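Local coordinates for pesticidal crystal protein CRY4AA (Bacillus thuringiensis, PDB 2C9K) that kills mosquito larvae by binding to midgut epithelial cells and promoting their colloid-osmotic lysis, most likely by forming pores, at residues E2-A5 and Y6-V10; Y196-T199 and T200-G204; K231-T234 and A235-L239. All coordinates share one frame; numbering follows the deposited sequence.

All three contacts are local, made along helices of the N-terminal helical domain or, in contact 1, where the chain enters one. Contact 3, on helix 222-240, lies between the other two. Its centre is about 9 Å from that of contact 1, at the start of helix 5-16, where the ring of Tyr-6 and the branches of Val-10 pack on Thr-234, Ala-235 and Asp-238; Tyr-6 CD2 is 3.4 Å from Ala-235 CB. The centre of contact 2, on helix 183-208, is about 11 Å from that of contact 3, and Cys-197 and Tyr-201 pack there against Met-232, Val-236 and Leu-237. Contacts 1 and 2 do not touch, their nearest atoms being about 11 Å apart.

Contact 1 (E2-A5 and Y6-V10)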
loop_
_atom_site.group_PDB
_atom_site.type_symbol
_atom_site.label_atom_id
_atom_site.label_comp_id
_atom_site.label_asym_id
_atom_site.label_seq_id
_atom_site.Cartn_x
_atom_site.Cartn_y
_atom_site.Cartn_z
ATOM N N GLU A 2 15.026 -6.169 -3.525
ATOM C CA GLU A 2 15.348 -6.355 -4.935
ATOM C C GLU A 2 14.479 -7.464 -5.546
ATOM O O GLU A 2 14.844 -8.635 -5.565
ATOM C CB GLU A 2 16.853 -6.647 -5.111
ATOM C CG GLU A 2 17.256 -8.117 -5.228
ATOM C CD GLU A 2 17.082 -8.905 -3.938
ATOM O OE1 GLU A 2 16.242 -8.513 -3.094
ATOM O OE2 GLU A 2 17.783 -9.931 -3.781
ATOM N N LEU A 3 13.303 -7.074 -6.027
ATOM C CA LEU A 3 12.360 -8.004 -6.646
ATOM C C LEU A 3 11.141 -7.180 -7.061
ATOM O O LEU A 3 10.283 -6.873 -6.234
ATOM C CB LEU A 3 11.978 -9.102 -5.645
ATOM C CG LEU A 3 11.248 -10.343 -6.174
ATOM C CD1 LEU A 3 11.639 -10.627 -7.624
ATOM C CD2 LEU A 3 11.579 -11.536 -5.280
ATOM N N SER A 4 11.080 -6.826 -8.343
ATOM C CA SER A 4 10.015 -5.983 -8.876
ATOM C C SER A 4 8.646 -6.590 -9.132
ATOM O O SER A 4 7.699 -5.864 -9.405
ATOM C CB SER A 4 10.493 -5.310 -10.162
ATOM O OG SER A 4 10.713 -6.265 -11.184
ATOM N N ALA A 5 8.519 -7.906 -9.059
ATOM C CA ALA A 5 7.219 -8.522 -9.303
ATOM C C ALA A 5 6.179 -7.984 -8.322
ATOM O O ALA A 5 5.061 -7.647 -8.717
ATOM C CB ALA A 5 7.317 -10.035 -9.188
ATOM N N TYR A 6 6.547 -7.909 -7.043
ATOM C CA TYR A 6 5.650 -7.401 -6.005
ATOM C C TYR A 6 4.981 -6.113 -6.467
ATOM O O TYR A 6 3.756 -6.028 -6.551
ATOM C CB TYR A 6 6.431 -7.115 -4.716
ATOM C CG TYR A 6 7.021 -8.332 -4.032
ATOM C CD1 TYR A 6 8.115 -8.204 -3.182
ATOM C CD2 TYR A 6 6.474 -9.606 -4.218
ATOM C CE1 TYR A 6 8.655 -9.304 -2.532
ATOM C CE2 TYR A 6 7.004 -10.716 -3.571
ATOM C CZ TYR A 6 8.097 -10.559 -2.730
ATOM O OH TYR A 6 8.645 -11.654 -2.094
ATOM N N THR A 7 5.797 -5.109 -6.772
ATOM C CA THR A 7 5.279 -3.827 -7.211
ATOM C C THR A 7 4.661 -3.829 -8.612
ATOM O O THR A 7 3.802 -2.997 -8.896
ATOM C CB THR A 7 6.363 -2.729 -7.118
ATOM O OG1 THR A 7 7.585 -3.209 -7.688
ATOM C CG2 THR A 7 6.608 -2.345 -5.664
ATOM N N ILE A 8 5.075 -4.746 -9.488
ATOM C CA ILE A 8 4.492 -4.803 -10.835
ATOM C C ILE A 8 3.123 -5.491 -10.825
ATOM O O ILE A 8 2.170 -5.017 -11.435
ATOM C CB ILE A 8 5.376 -5.577 -11.839
ATOM C CG1 ILE A 8 6.664 -4.805 -12.135
ATOM C CG2 ILE A 8 4.592 -5.794 -13.135
ATOM C CD1 ILE A 8 7.657 -5.586 -12.960
ATOM N N VAL A 9 3.036 -6.629 -10.153
ATOM C CA VAL A 9 1.776 -7.340 -10.076
ATOM C C VAL A 9 0.724 -6.410 -9.481
ATOM O O VAL A 9 -0.436 -6.428 -9.888
ATOM C CB VAL A 9 1.891 -8.588 -9.183
ATOM C CG1 VAL A 9 0.513 -9.194 -8.967
ATOM C CG2 VAL A 9 2.825 -9.601 -9.821
ATOM N N VAL A 10 1.129 -5.595 -8.515
ATOM C CA VAL A 10 0.192 -4.681 -7.881
ATOM C C VAL A 10 -0.170 -3.564 -8.845
ATOM O O VAL A 10 -1.319 -3.123 -8.898
ATOM C CB VAL A 10 0.789 -4.088 -6.589
ATOM C CG1 VAL A 10 -0.144 -3.043 -6.005
ATOM C CG2 VAL A 10 1.011 -5.195 -5.586
#
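Ala-5 O receives the amide of Val-9 at 2.7 Å (Val-9 N to Ala-5 O) in a bond that is nearly straight, with an N-H...O angle of 171°. One residue earlier, Ser-4 O takes the amide of Ile-8 in a more bent bond, with Ile-8 N to Ser-4 O 2.9 Å. The hydroxyl of Thr-7 is drawn back over the same turn, and Thr-7 OG1 lies 3.2 Å from Ser-4 O; its hydrogen bond, however, goes to Ile-411 O in a loop of the middle domain. The two backbone bonds form the first turn of helix 5-16, the opening helix of the N-terminal domain, out of the extended residues that lead into it. On one flank of the turn Ile-8 points CG1 away from its own carbonyl carbon (chi1 -69°), which brings the chain back along Ser-4, and Ile-8 CD1 comes to 3.6 Å from Ser-4 OG. Packing between Leu-3 and Tyr-6 is looser: a methyl of the leucine approaches the phenol end of the ring, Leu-3 CD2 to Tyr-6 CZ being 4.4 Å. Phe-50 of helix 46-58 meets both side chains, its ring inclined at about 50° to that of Tyr-6.

Contact 2 (Y196-T199 and T200-G204); sequences YCVT and TYKKG
Helix 183-208 of the N-terminal bundle carries Tyr-196 and Thr-200 one turn apart, joined by two hydrogen bonds to a single carbonyl. Thr-200 N donates to Tyr-196 O at 2.8 Å. The second donor is the threonine hydroxyl, with Thr-200 OG1 2.9 Å from Tyr-196 O; it is aimed back down the helix because OG1 sits beside its own amide (chi1 -54°) and reaches the oxygen from above the carbonyl plane. The same OG1 also lies over one face of the Tyr-196 ring, displaced toward the rim, 3.3 Å from Tyr-196 CZ. The turn thus satisfies a threonine hydroxyl within the helix itself, on a side packed against helices 129-137 and 140-164. Further along, two extended lysines run beside the residues four positions earlier: Lys-202 CE is 3.8 Å from Val-198 CG1, and Lys-203 CE is 4.2 Å from Thr-199 CG2. Their ammonium groups go to different parts of the protein. That of Lys-202 donates to Pro-492 O in the C-terminal domain, while Lys-203 forms a salt bridge with Asp-133, the residue next to the Cys-125 to Cys-132 disulfide.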
loop_
_atom_site.group_PDB
_atom_site.type_symbol
_atom_site.label_atom_id
_atom_site.label_comp_id
_atom_site.label_asym_id
_atom_site.label_seq_id
_atom_site.Cartn_x
_atom_site.Cartn_y
_atom_site.Cartn_z
ATOM N N TYR A 196 -7.262 -14.501 5.469
ATOM C CA TYR A 196 -6.147 -15.426 5.653
ATOM C C TYR A 196 -4.816 -14.705 5.536
ATOM O O TYR A 196 -3.957 -14.845 6.405
ATOM C CB TYR A 196 -6.193 -16.558 4.627
ATOM C CG TYR A 196 -5.015 -17.506 4.747
ATOM C CD1 TYR A 196 -4.928 -18.410 5.808
ATOM C CD2 TYR A 196 -3.956 -17.461 3.836
ATOM C CE1 TYR A 196 -3.819 -19.238 5.964
ATOM C CE2 TYR A 196 -2.845 -18.284 3.982
ATOM C CZ TYR A 196 -2.785 -19.168 5.053
ATOM O OH TYR A 196 -1.679 -19.965 5.236
ATOM N N CYS A 197 -4.643 -13.947 4.455
ATOM C CA CYS A 197 -3.412 -13.193 4.224
ATOM C C CYS A 197 -3.108 -12.270 5.396
ATOM O O CYS A 197 -1.973 -12.212 5.877
ATOM C CB CYS A 197 -3.528 -12.346 2.957
ATOM S SG CYS A 197 -3.669 -13.295 1.429
ATOM N N VAL A 198 -4.127 -11.542 5.844
ATOM C CA VAL A 198 -3.956 -10.619 6.948
ATOM C C VAL A 198 -3.590 -11.400 8.194
ATOM O O VAL A 198 -2.667 -11.018 8.917
ATOM C CB VAL A 198 -5.236 -9.796 7.207
ATOM C CG1 VAL A 198 -5.045 -8.910 8.428
ATOM C CG2 VAL A 198 -5.562 -8.954 5.984
ATOM N N THR A 199 -4.301 -12.496 8.445
ATOM C CA THR A 199 -4.015 -13.325 9.618
ATOM C C THR A 199 -2.556 -13.779 9.600
ATOM O O THR A 199 -1.802 -13.548 10.551
ATOM C CB THR A 199 -4.907 -14.599 9.661
ATOM O OG1 THR A 199 -6.241 -14.245 10.036
ATOM C CG2 THR A 199 -4.361 -15.595 10.654
ATOM N N THR A 200 -2.177 -14.429 8.503
ATOM C CA THR A 200 -0.832 -14.948 8.334
ATOM C C THR A 200 0.205 -13.840 8.400
ATOM O O THR A 200 1.278 -14.014 8.982
ATOM C CB THR A 200 -0.713 -15.687 6.995
ATOM O OG1 THR A 200 -1.745 -16.677 6.918
ATOM C CG2 THR A 200 0.645 -16.373 6.872
ATOM N N TYR A 201 -0.127 -12.701 7.798
ATOM C CA TYR A 201 0.760 -11.549 7.793
ATOM C C TYR A 201 1.075 -11.139 9.225
ATOM O O TYR A 201 2.208 -10.772 9.540
ATOM C CB TYR A 201 0.114 -10.362 7.059
ATOM C CG TYR A 201 0.866 -9.072 7.287
ATOM C CD1 TYR A 201 2.205 -8.956 6.911
ATOM C CD2 TYR A 201 0.274 -8.005 7.965
ATOM C CE1 TYR A 201 2.937 -7.817 7.213
ATOM C CE2 TYR A 201 0.993 -6.865 8.275
ATOM C CZ TYR A 201 2.327 -6.778 7.897
ATOM O OH TYR A 201 3.063 -5.662 8.215
ATOM N N LYS A 202 0.073 -11.193 10.095
ATOM C CA LYS A 202 0.285 -10.818 11.487
ATOM C C LYS A 202 1.001 -11.913 12.290
ATOM O O LYS A 202 1.668 -11.629 13.286
ATOM C CB LYS A 202 -1.051 -10.427 12.130
ATOM C CG LYS A 202 -1.637 -9.187 11.482
ATOM C CD LYS A 202 -2.890 -8.690 12.159
ATOM C CE LYS A 202 -3.356 -7.383 11.496
ATOM N NZ LYS A 202 -4.601 -6.793 12.099
ATOM N N LYS A 203 0.881 -13.162 11.850
ATOM C CA LYS A 203 1.559 -14.247 12.547
ATOM C C LYS A 203 3.047 -14.041 12.380
ATOM O O LYS A 203 3.828 -14.351 13.281
ATOM C CB LYS A 203 1.158 -15.612 11.984
ATOM C CG LYS A 203 -0.156 -16.125 12.529
ATOM C CD LYS A 203 -0.406 -17.569 12.127
ATOM C CE LYS A 203 -1.702 -18.087 12.739
ATOM N NZ LYS A 203 -2.036 -19.463 12.274
ATOM N N GLY A 204 3.428 -13.516 11.216
ATOM C CA GLY A 204 4.830 -13.262 10.932
ATOM C C GLY A 204 5.314 -12.060 11.716
ATOM O O GLY A 204 6.399 -12.077 12.304
#

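Contact 3 (K231-T234 and A235-L239)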
loop_
_atom_site.group_PDB
_atom_site.type_symbol
_atom_site.label_atom_id
_atom_site.label_comp_id
_atom_site.label_asym_id
_atom_site.label_seq_id
_atom_site.Cartn_x
_atom_site.Cartn_y
_atom_site.Cartn_z
ATOM N N LYS A 231 8.361 -5.326 2.799
ATOM C CA LYS A 231 8.329 -6.328 1.734
ATOM C C LYS A 231 6.942 -6.932 1.577
ATOM O O LYS A 231 6.447 -7.050 0.460
ATOM C CB LYS A 231 9.341 -7.453 2.001
ATOM C CG LYS A 231 10.761 -6.981 2.283
ATOM C CD LYS A 231 11.302 -6.112 1.167
ATOM C CE LYS A 231 12.568 -5.363 1.592
ATOM N NZ LYS A 231 13.809 -6.201 1.633
ATOM N N MET A 232 6.316 -7.304 2.691
ATOM C CA MET A 232 4.989 -7.908 2.653
ATOM C C MET A 232 3.881 -6.926 2.299
ATOM O O MET A 232 2.849 -7.313 1.750
ATOM C CB MET A 232 4.673 -8.588 3.984
ATOM C CG MET A 232 5.545 -9.795 4.270
ATOM S SD MET A 232 5.494 -11.037 2.952
ATOM C CE MET A 232 6.935 -10.636 2.024
ATOM N N THR A 233 4.067 -5.654 2.616
ATOM C CA THR A 233 3.038 -4.694 2.266
ATOM C C THR A 233 2.962 -4.608 0.748
ATOM O O THR A 233 1.876 -4.652 0.175
ATOM C CB THR A 233 3.340 -3.307 2.827
ATOM O OG1 THR A 233 3.099 -3.308 4.239
ATOM C CG2 THR A 233 2.464 -2.255 2.155
ATOM N N THR A 234 4.120 -4.504 0.101
ATOM C CA THR A 234 4.175 -4.407 -1.349
ATOM C C THR A 234 3.871 -5.733 -2.038
ATOM O O THR A 234 3.552 -5.756 -3.226
ATOM C CB THR A 234 5.554 -3.931 -1.821
ATOM O OG1 THR A 234 6.528 -4.947 -1.571
ATOM C CG2 THR A 234 5.955 -2.692 -1.076
ATOM N N ALA A 235 3.972 -6.838 -1.304
ATOM C CA ALA A 235 3.700 -8.148 -1.892
ATOM C C ALA A 235 2.273 -8.601 -1.616
ATOM O O ALA A 235 1.513 -8.883 -2.537
ATOM C CB ALA A 235 4.689 -9.181 -1.367
ATOM N N VAL A 236 1.898 -8.643 -0.347
ATOM C CA VAL A 236 0.563 -9.083 0.015
ATOM C C VAL A 236 -0.464 -7.976 0.257
ATOM O O VAL A 236 -1.364 -7.786 -0.550
ATOM C CB VAL A 236 0.624 -9.991 1.256
ATOM C CG1 VAL A 236 -0.746 -10.604 1.537
ATOM C CG2 VAL A 236 1.667 -11.075 1.034
ATOM N N LEU A 237 -0.328 -7.245 1.359
ATOM C CA LEU A 237 -1.291 -6.199 1.706
ATOM C C LEU A 237 -1.750 -5.293 0.559
ATOM O O LEU A 237 -2.943 -4.987 0.451
ATOM C CB LEU A 237 -0.746 -5.349 2.857
ATOM C CG LEU A 237 -0.246 -6.141 4.071
ATOM C CD1 LEU A 237 -0.017 -5.196 5.240
ATOM C CD2 LEU A 237 -1.254 -7.212 4.440
ATOM N N ASP A 238 -0.823 -4.861 -0.296
ATOM C CA ASP A 238 -1.194 -3.990 -1.413
ATOM C C ASP A 238 -2.111 -4.744 -2.350
ATOM O O ASP A 238 -3.080 -4.191 -2.870
ATOM C CB ASP A 238 0.042 -3.497 -2.185
ATOM C CG ASP A 238 0.739 -2.326 -1.496
ATOM O OD1 ASP A 238 0.168 -1.769 -0.533
ATOM O OD2 ASP A 238 1.855 -1.956 -1.921
ATOM N N LEU A 239 -1.811 -6.018 -2.550
ATOM C CA LEU A 239 -2.612 -6.854 -3.426
ATOM C C LEU A 239 -3.965 -7.150 -2.759
ATOM O O LEU A 239 -5.011 -7.082 -3.402
ATOM C CB LEU A 239 -1.842 -8.139 -3.728
ATOM C CG LEU A 239 -2.248 -8.994 -4.926
ATOM C CD1 LEU A 239 -2.428 -8.133 -6.187
ATOM C CD2 LEU A 239 -1.164 -10.063 -5.129
#
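Met-232 O is shared by two amides, Val-236 N at 2.7 Å from Met-232 O and Leu-237 N at 3.2 Å from that same oxygen, and so marks the place where helix 222-240 widens into a pi-type turn. The next carbonyl follows the wider spacing: Asp-238 N, five residues on, binds Thr-233 O at 2.7 Å. Just before the wide turn, Ala-235 N makes two weak bonds, to Lys-231 O and Met-232 O. Lys-231 O is also taken by the hydroxyl of Thr-234, with Thr-234 OG1 2.9 Å from Lys-231 O. That bond depends on chi1 of 69°, which places OG1 between the threonine's own amide and carbonyl carbon; the hydroxyl approaches from above the carbonyl plane.

The Asp-238 carboxylate lies back against the Thr-233 to Thr-234 backbone, Asp-238 OD1 3.6 Å from the methyl Thr-233 CG2 and Asp-238 OD2 3.4 Å from Thr-234 CA. Asp-238 OD2 forms a salt bridge with Arg-261, which helps to hold the carboxylate and probably stabilises its negative charge in this buried setting. Four residues apart, Leu-237 CD1 rests 3.8 Å from Thr-233 OG1, whose hydrogen bond is made to Arg-229 O. On another flank Met-232 lies against Val-236 and Ala-235, Met-232 SD standing 4.3 Å from Val-236 CG2. Around all this, helix 222-240 is packed among three others: helix 5-16 through Tyr-6, Val-10 and Val-13, helix 140-164 through Leu-140 and Ala-144, and helix 183-208 through Cys-197 and Tyr-201.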